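Local atomic coordinates of SusD family protein (Bacteroides uniformis, PDB entry 7KV1), a protein that probably binds beta-glucans at the surface of a human gut bacterium, as a SusD-like glycan-binding protein of the outer membrane. Residues Met78-Trp83 / Thr489-Asp494; Glu145-Leu150 / Lys203-Lys208. All coordinates share one frame; numbering follows the deposited sequence.

Contact 1: residues Met78-Trp83 / Thr489-Asp494; sequences MGDNFW and TALVPD
G79, D80 and W83, in the loop between helices 71-76 and 93-99, meet the end of helix 487-490 and the turn that follows it, joining the early and late parts of the SusD fold. No direct hydrogen bond crosses; the evidence is apolar packing, one shared water and an oxygen at a ring edge. L491, the first residue past the helix, lays its two methyls along the loop backbone: CD1 is 3.5 Å from M78 O, and CD2 is 3.5 Å from G79 C. L491 CD2 also lies 3.9 Å from D80 CB. The polar end of D80 is bound mainly by R468 in a salt bridge, while its OD2 also takes a bond from a water at 2.5 Å, a notably short distance. The same water donates to A490 O at 2.8 Å, bridging the loop and the helix end. Further along, D494 OD2 stands at the edge of the W83 indole, near the ring plane and 3.3 Å from CZ3, with the carboxylate turned 72° from the ring. D494 OD1 accepts from Y496 N, an Asx turn, and from Y498 N, while OD2 accepts from R499 N, whose residue also reaches G79 O through NH1. With an alanine here in place of D494, the amides of Y496, Y498 and R499 would probably be left without the carboxylate that holds them, and the chain at the W83 edge could shift. Helix 468-474 packs against both segments: Y469 touches M78, and L472 touches A490 and L491.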
loop_
_atom_site.group_PDB
_atom_site.type_symbol
_atom_site.label_atom_id
_atom_site.label_comp_id
_atom_site.label_asym_id
_atom_site.label_seq_id
_atom_site.Cartn_x
_atom_site.Cartn_y
_atom_site.Cartn_z
ATOM N N MET A 78 8.446 7.652 -4.616
ATOM C CA MET A 78 9.840 7.236 -4.894
ATOM C C MET A 78 9.880 6.422 -6.185
ATOM O O MET A 78 10.996 6.136 -6.667
ATOM C CB MET A 78 10.426 6.487 -3.691
ATOM C CG MET A 78 10.599 7.429 -2.519
ATOM S SD MET A 78 11.266 6.663 -1.048
ATOM C CE MET A 78 9.816 5.834 -0.385
ATOM N N GLY A 79 8.703 6.220 -6.805
ATOM C CA GLY A 79 8.526 5.437 -8.032
ATOM C C GLY A 79 8.517 6.310 -9.269
ATOM O O GLY A 79 9.059 7.391 -9.202
ATOM N N ASP A 80 7.861 5.860 -10.328
ATOM C CA ASP A 80 7.917 6.499 -11.666
ATOM C C ASP A 80 6.527 6.798 -12.216
ATOM O O ASP A 80 6.498 7.166 -13.376
ATOM C CB ASP A 80 8.740 5.670 -12.659
ATOM C CG ASP A 80 8.222 4.256 -12.869
ATOM O OD1 ASP A 80 7.280 3.800 -12.077
ATOM O OD2 ASP A 80 8.755 3.619 -13.813
ATOM N N ASN A 81 5.455 6.726 -11.415
ATOM C CA ASN A 81 4.080 6.946 -11.955
ATOM C C ASN A 81 3.692 8.445 -11.912
ATOM O O ASN A 81 2.883 8.895 -12.785
ATOM C CB ASN A 81 3.019 6.157 -11.202
ATOM C CG ASN A 81 2.964 4.691 -11.581
ATOM O OD1 ASN A 81 3.283 4.335 -12.724
ATOM N ND2 ASN A 81 2.580 3.859 -10.616
ATOM N N PHE A 82 4.183 9.175 -10.918
ATOM C CA PHE A 82 3.666 10.527 -10.565
ATOM C C PHE A 82 4.821 11.507 -10.423
ATOM O O PHE A 82 5.952 11.107 -10.173
ATOM C CB PHE A 82 2.913 10.494 -9.233
ATOM C CG PHE A 82 1.641 9.692 -9.305
ATOM C CD1 PHE A 82 0.465 10.288 -9.754
ATOM C CD2 PHE A 82 1.653 8.323 -9.049
ATOM C CE1 PHE A 82 -0.692 9.542 -9.888
ATOM C CE2 PHE A 82 0.479 7.595 -9.142
ATOM C CZ PHE A 82 -0.683 8.194 -9.583
ATOM N N TRP A 83 4.486 12.789 -10.445
ATOM C CA TRP A 83 5.337 13.851 -9.873
ATOM C C TRP A 83 4.783 14.130 -8.472
ATOM O O TRP A 83 3.632 13.743 -8.181
ATOM C CB TRP A 83 5.327 15.093 -10.763
ATOM C CG TRP A 83 5.670 14.879 -12.199
ATOM C CD1 TRP A 83 4.874 15.169 -13.260
ATOM C CD2 TRP A 83 6.914 14.376 -12.740
ATOM N NE1 TRP A 83 5.535 14.902 -14.421
ATOM C CE2 TRP A 83 6.775 14.389 -14.149
ATOM C CE3 TRP A 83 8.102 13.881 -12.184
ATOM C CZ2 TRP A 83 7.773 13.937 -15.012
ATOM C CZ3 TRP A 83 9.103 13.450 -13.033
ATOM C CH2 TRP A 83 8.940 13.486 -14.427
ATOM N N THR A 489 17.363 0.915 -13.010
ATOM C CA THR A 489 17.281 1.339 -14.425
ATOM C C THR A 489 15.990 2.106 -14.703
ATOM O O THR A 489 15.975 2.829 -15.676
ATOM C CB THR A 489 17.459 0.144 -15.372
ATOM O OG1 THR A 489 16.726 -0.947 -14.812
ATOM C CG2 THR A 489 18.928 -0.205 -15.570
ATOM N N ALA A 490 14.947 1.969 -13.891
ATOM C CA ALA A 490 13.667 2.674 -14.142
ATOM C C ALA A 490 13.666 4.020 -13.422
ATOM O O ALA A 490 12.933 4.916 -13.858
ATOM C CB ALA A 490 12.488 1.826 -13.692
ATOM N N LEU A 491 14.306 4.097 -12.259
ATOM C CA LEU A 491 14.243 5.299 -11.382
ATOM C C LEU A 491 15.491 6.132 -11.656
ATOM O O LEU A 491 16.455 6.127 -10.863
ATOM C CB LEU A 491 14.091 4.868 -9.925
ATOM C CG LEU A 491 12.841 4.030 -9.650
ATOM C CD1 LEU A 491 12.808 3.595 -8.188
ATOM C CD2 LEU A 491 11.542 4.749 -10.042
ATOM N N VAL A 492 15.454 6.803 -12.783
ATOM C CA VAL A 492 16.605 7.570 -13.332
ATOM C C VAL A 492 16.139 8.995 -13.615
ATOM O O VAL A 492 14.946 9.275 -13.579
ATOM C CB VAL A 492 17.165 6.901 -14.608
ATOM C CG1 VAL A 492 17.820 5.556 -14.311
ATOM C CG2 VAL A 492 16.131 6.750 -15.709
ATOM N N PRO A 493 17.070 9.942 -13.904
ATOM C CA PRO A 493 16.688 11.318 -14.235
ATOM C C PRO A 493 15.718 11.394 -15.424
ATOM O O PRO A 493 15.808 10.579 -16.314
ATOM C CB PRO A 493 18.049 12.006 -14.516
ATOM C CG PRO A 493 19.034 11.200 -13.683
ATOM C CD PRO A 493 18.528 9.769 -13.804
ATOM N N ASP A 494 14.771 12.340 -15.368
ATOM C CA ASP A 494 13.797 12.621 -16.457
ATOM C C ASP A 494 14.237 13.853 -17.258
ATOM O O ASP A 494 15.108 14.614 -16.776
ATOM C CB ASP A 494 12.399 12.847 -15.884
ATOM C CG ASP A 494 12.413 13.893 -14.791
ATOM O OD1 ASP A 494 12.537 15.072 -15.166
ATOM O OD2 ASP A 494 12.374 13.512 -13.582
HETATM O O HOH W 1 10.607 4.341 -15.384
#

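Contact 2: residues Glu145-Leu150 / Lys203-Lys208; sequences EMQARL and KVLPLK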
loop_
_atom_site.group_PDB
_atom_site.type_symbol
_atom_site.label_atom_id
_atom_site.label_comp_id
_atom_site.label_asym_id
_atom_site.label_seq_id
_atom_site.Cartn_x
_atom_site.Cartn_y
_atom_site.Cartn_z
ATOM N N GLU A 145 -7.080 -11.879 19.785
ATOM C CA GLU A 145 -5.625 -12.111 19.824
ATOM C C GLU A 145 -5.059 -12.087 18.402
ATOM O O GLU A 145 -4.082 -11.376 18.159
ATOM C CB GLU A 145 -5.291 -13.477 20.407
ATOM C CG GLU A 145 -3.813 -13.740 20.413
ATOM C CD GLU A 145 -3.397 -15.128 20.827
ATOM O OE1 GLU A 145 -4.244 -15.882 21.311
ATOM O OE2 GLU A 145 -2.238 -15.441 20.638
ATOM N N MET A 146 -5.640 -12.876 17.509
ATOM C CA MET A 146 -5.090 -13.028 16.149
ATOM C C MET A 146 -5.309 -11.732 15.366
ATOM O O MET A 146 -4.437 -11.398 14.566
ATOM C CB MET A 146 -5.697 -14.244 15.455
ATOM C CG MET A 146 -5.150 -15.565 16.023
ATOM S SD MET A 146 -3.389 -15.585 16.516
ATOM C CE MET A 146 -3.294 -17.102 17.473
ATOM N N GLN A 147 -6.397 -11.002 15.604
ATOM C CA GLN A 147 -6.607 -9.690 14.942
ATOM C C GLN A 147 -5.502 -8.726 15.405
ATOM O O GLN A 147 -4.871 -8.054 14.559
ATOM C CB GLN A 147 -7.993 -9.128 15.225
ATOM C CG GLN A 147 -9.110 -9.719 14.388
ATOM C CD GLN A 147 -10.440 -9.191 14.872
ATOM O OE1 GLN A 147 -10.832 -8.077 14.565
ATOM N NE2 GLN A 147 -11.148 -10.004 15.637
ATOM N N ALA A 148 -5.225 -8.675 16.702
ATOM C CA ALA A 148 -4.190 -7.766 17.238
ATOM C C ALA A 148 -2.823 -8.162 16.664
ATOM O O ALA A 148 -2.035 -7.256 16.300
ATOM C CB ALA A 148 -4.192 -7.779 18.749
ATOM N N ARG A 149 -2.524 -9.458 16.571
ATOM C CA ARG A 149 -1.176 -9.878 16.110
ATOM C C ARG A 149 -0.997 -9.551 14.613
ATOM O O ARG A 149 0.107 -9.147 14.205
ATOM C CB ARG A 149 -0.916 -11.335 16.471
ATOM C CG ARG A 149 -0.722 -11.524 17.975
ATOM C CD ARG A 149 -0.705 -12.975 18.399
ATOM N NE ARG A 149 0.521 -13.614 17.964
ATOM C CZ ARG A 149 0.740 -14.919 18.007
ATOM N NH1 ARG A 149 -0.173 -15.737 18.530
ATOM N NH2 ARG A 149 1.892 -15.407 17.588
ATOM N N LEU A 150 -2.044 -9.719 13.826
ATOM C CA LEU A 150 -1.993 -9.443 12.372
ATOM C C LEU A 150 -1.846 -7.936 12.135
ATOM O O LEU A 150 -1.052 -7.552 11.245
ATOM C CB LEU A 150 -3.253 -10.023 11.723
ATOM C CG LEU A 150 -3.334 -9.863 10.201
ATOM C CD1 LEU A 150 -2.027 -10.241 9.522
ATOM C CD2 LEU A 150 -4.481 -10.707 9.666
ATOM N N LYS A 203 -5.157 -20.967 12.238
ATOM C CA LYS A 203 -6.441 -21.016 11.481
ATOM C C LYS A 203 -7.622 -20.500 12.310
ATOM O O LYS A 203 -8.746 -21.059 12.194
ATOM C CB LYS A 203 -6.673 -22.448 10.986
ATOM C CG LYS A 203 -5.707 -22.901 9.897
ATOM C CD LYS A 203 -6.219 -24.065 9.064
ATOM C CE LYS A 203 -5.235 -25.208 8.996
ATOM N NZ LYS A 203 -4.005 -24.819 8.267
ATOM N N VAL A 204 -7.423 -19.393 13.022
ATOM C CA VAL A 204 -8.454 -18.706 13.843
ATOM C C VAL A 204 -9.253 -17.708 12.998
ATOM O O VAL A 204 -10.518 -17.657 13.133
ATOM C CB VAL A 204 -7.757 -18.014 15.030
ATOM C CG1 VAL A 204 -8.557 -16.852 15.604
ATOM C CG2 VAL A 204 -7.400 -19.021 16.096
ATOM N N LEU A 205 -8.565 -16.865 12.211
ATOM C CA LEU A 205 -9.254 -15.745 11.527
ATOM C C LEU A 205 -10.190 -16.306 10.468
ATOM O O LEU A 205 -9.864 -17.263 9.781
ATOM C CB LEU A 205 -8.220 -14.814 10.896
ATOM C CG LEU A 205 -7.243 -14.151 11.866
ATOM C CD1 LEU A 205 -6.256 -13.281 11.101
ATOM C CD2 LEU A 205 -7.981 -13.328 12.898
ATOM N N PRO A 206 -11.361 -15.697 10.250
ATOM C CA PRO A 206 -12.208 -16.106 9.139
ATOM C C PRO A 206 -11.585 -15.676 7.796
ATOM O O PRO A 206 -10.748 -14.751 7.757
ATOM C CB PRO A 206 -13.511 -15.377 9.430
ATOM C CG PRO A 206 -13.078 -14.137 10.155
ATOM C CD PRO A 206 -11.885 -14.552 10.998
ATOM N N LEU A 207 -11.930 -16.377 6.719
ATOM C CA LEU A 207 -11.238 -16.198 5.413
ATOM C C LEU A 207 -11.600 -14.810 4.895
ATOM O O LEU A 207 -10.670 -14.065 4.499
ATOM C CB LEU A 207 -11.624 -17.277 4.394
ATOM C CG LEU A 207 -10.826 -17.219 3.082
ATOM C CD1 LEU A 207 -9.355 -17.509 3.315
ATOM C CD2 LEU A 207 -11.393 -18.177 2.059
ATOM N N LYS A 208 -12.890 -14.477 4.969
ATOM C CA LYS A 208 -13.468 -13.265 4.340
ATOM C C LYS A 208 -14.485 -12.568 5.256
ATOM O O LYS A 208 -14.455 -11.301 5.311
ATOM C CB LYS A 208 -14.123 -13.659 3.014
ATOM C CG LYS A 208 -14.678 -12.473 2.237
ATOM C CD LYS A 208 -15.446 -12.861 1.002
ATOM C CE LYS A 208 -15.921 -11.637 0.249
ATOM N NZ LYS A 208 -16.538 -11.994 -1.044
#
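Q147 brings a flat amide beside L205, but neither amide face carries the leucine: L205 CD2 stops at Q147 CG, 4.1 Å away. The contact itself is apolar packing in the helical, TPR-like region of the SusD family, where the loop after helix 185-201 folds back on helix 138-162. The amide's bonds lead elsewhere, OE1 accepting from Y55 OH and R227 NH1, and NE2 making a weak bond to L143 O. The two other flat groups, the carboxylate of E145 and the guanidinium of R149, form a salt bridge within the helix, R149 NH1 to E145 OE2 at 3.0 Å, and neither touches 203-208. V204 and L205 both point CB toward the helix. V204 CG1 lies 3.7 Å from M146 CG, the two side chains crossing at about a right angle. Bent at chi2 (-36°), M146 leads its sulfur end away from 203-208, and its side chain also packs on V199 of helix 185-201 and on S202. L205 spans one helical turn: its CD2 lies 3.5 Å from M146 CB and 3.9 Å from Q147 N, while its other methyl goes to L150. Helices 185-201 and 230-244 also pack on L150, through L196, M232 and A233, and Q230 touches L205. With chi1 at -178° and chi2 at 46°, L150 brings CD2 to 3.4 Å from L205 CD1, closer than usual van der Waals contact.

Contacts 1 and 2 lie on opposite sides of the chain's centre, their own centres about 18 and 20 Å from it and 37 Å from each other, with their nearest atoms about 21 Å apart. Contact 1 joins segments 406 residues apart and brackets contact 2 in sequence, whose own segments are 53 apart and lie wholly in the early part. Segment 203-208, though not the residues that pack in contact 2, reaches the cobalt hexammine pocket through K208, which makes a cation-pi contact with F266, a residue lining that pocket. This ion is probably a crystallisation additive, so its pocket gives no evidence for where glycan binds.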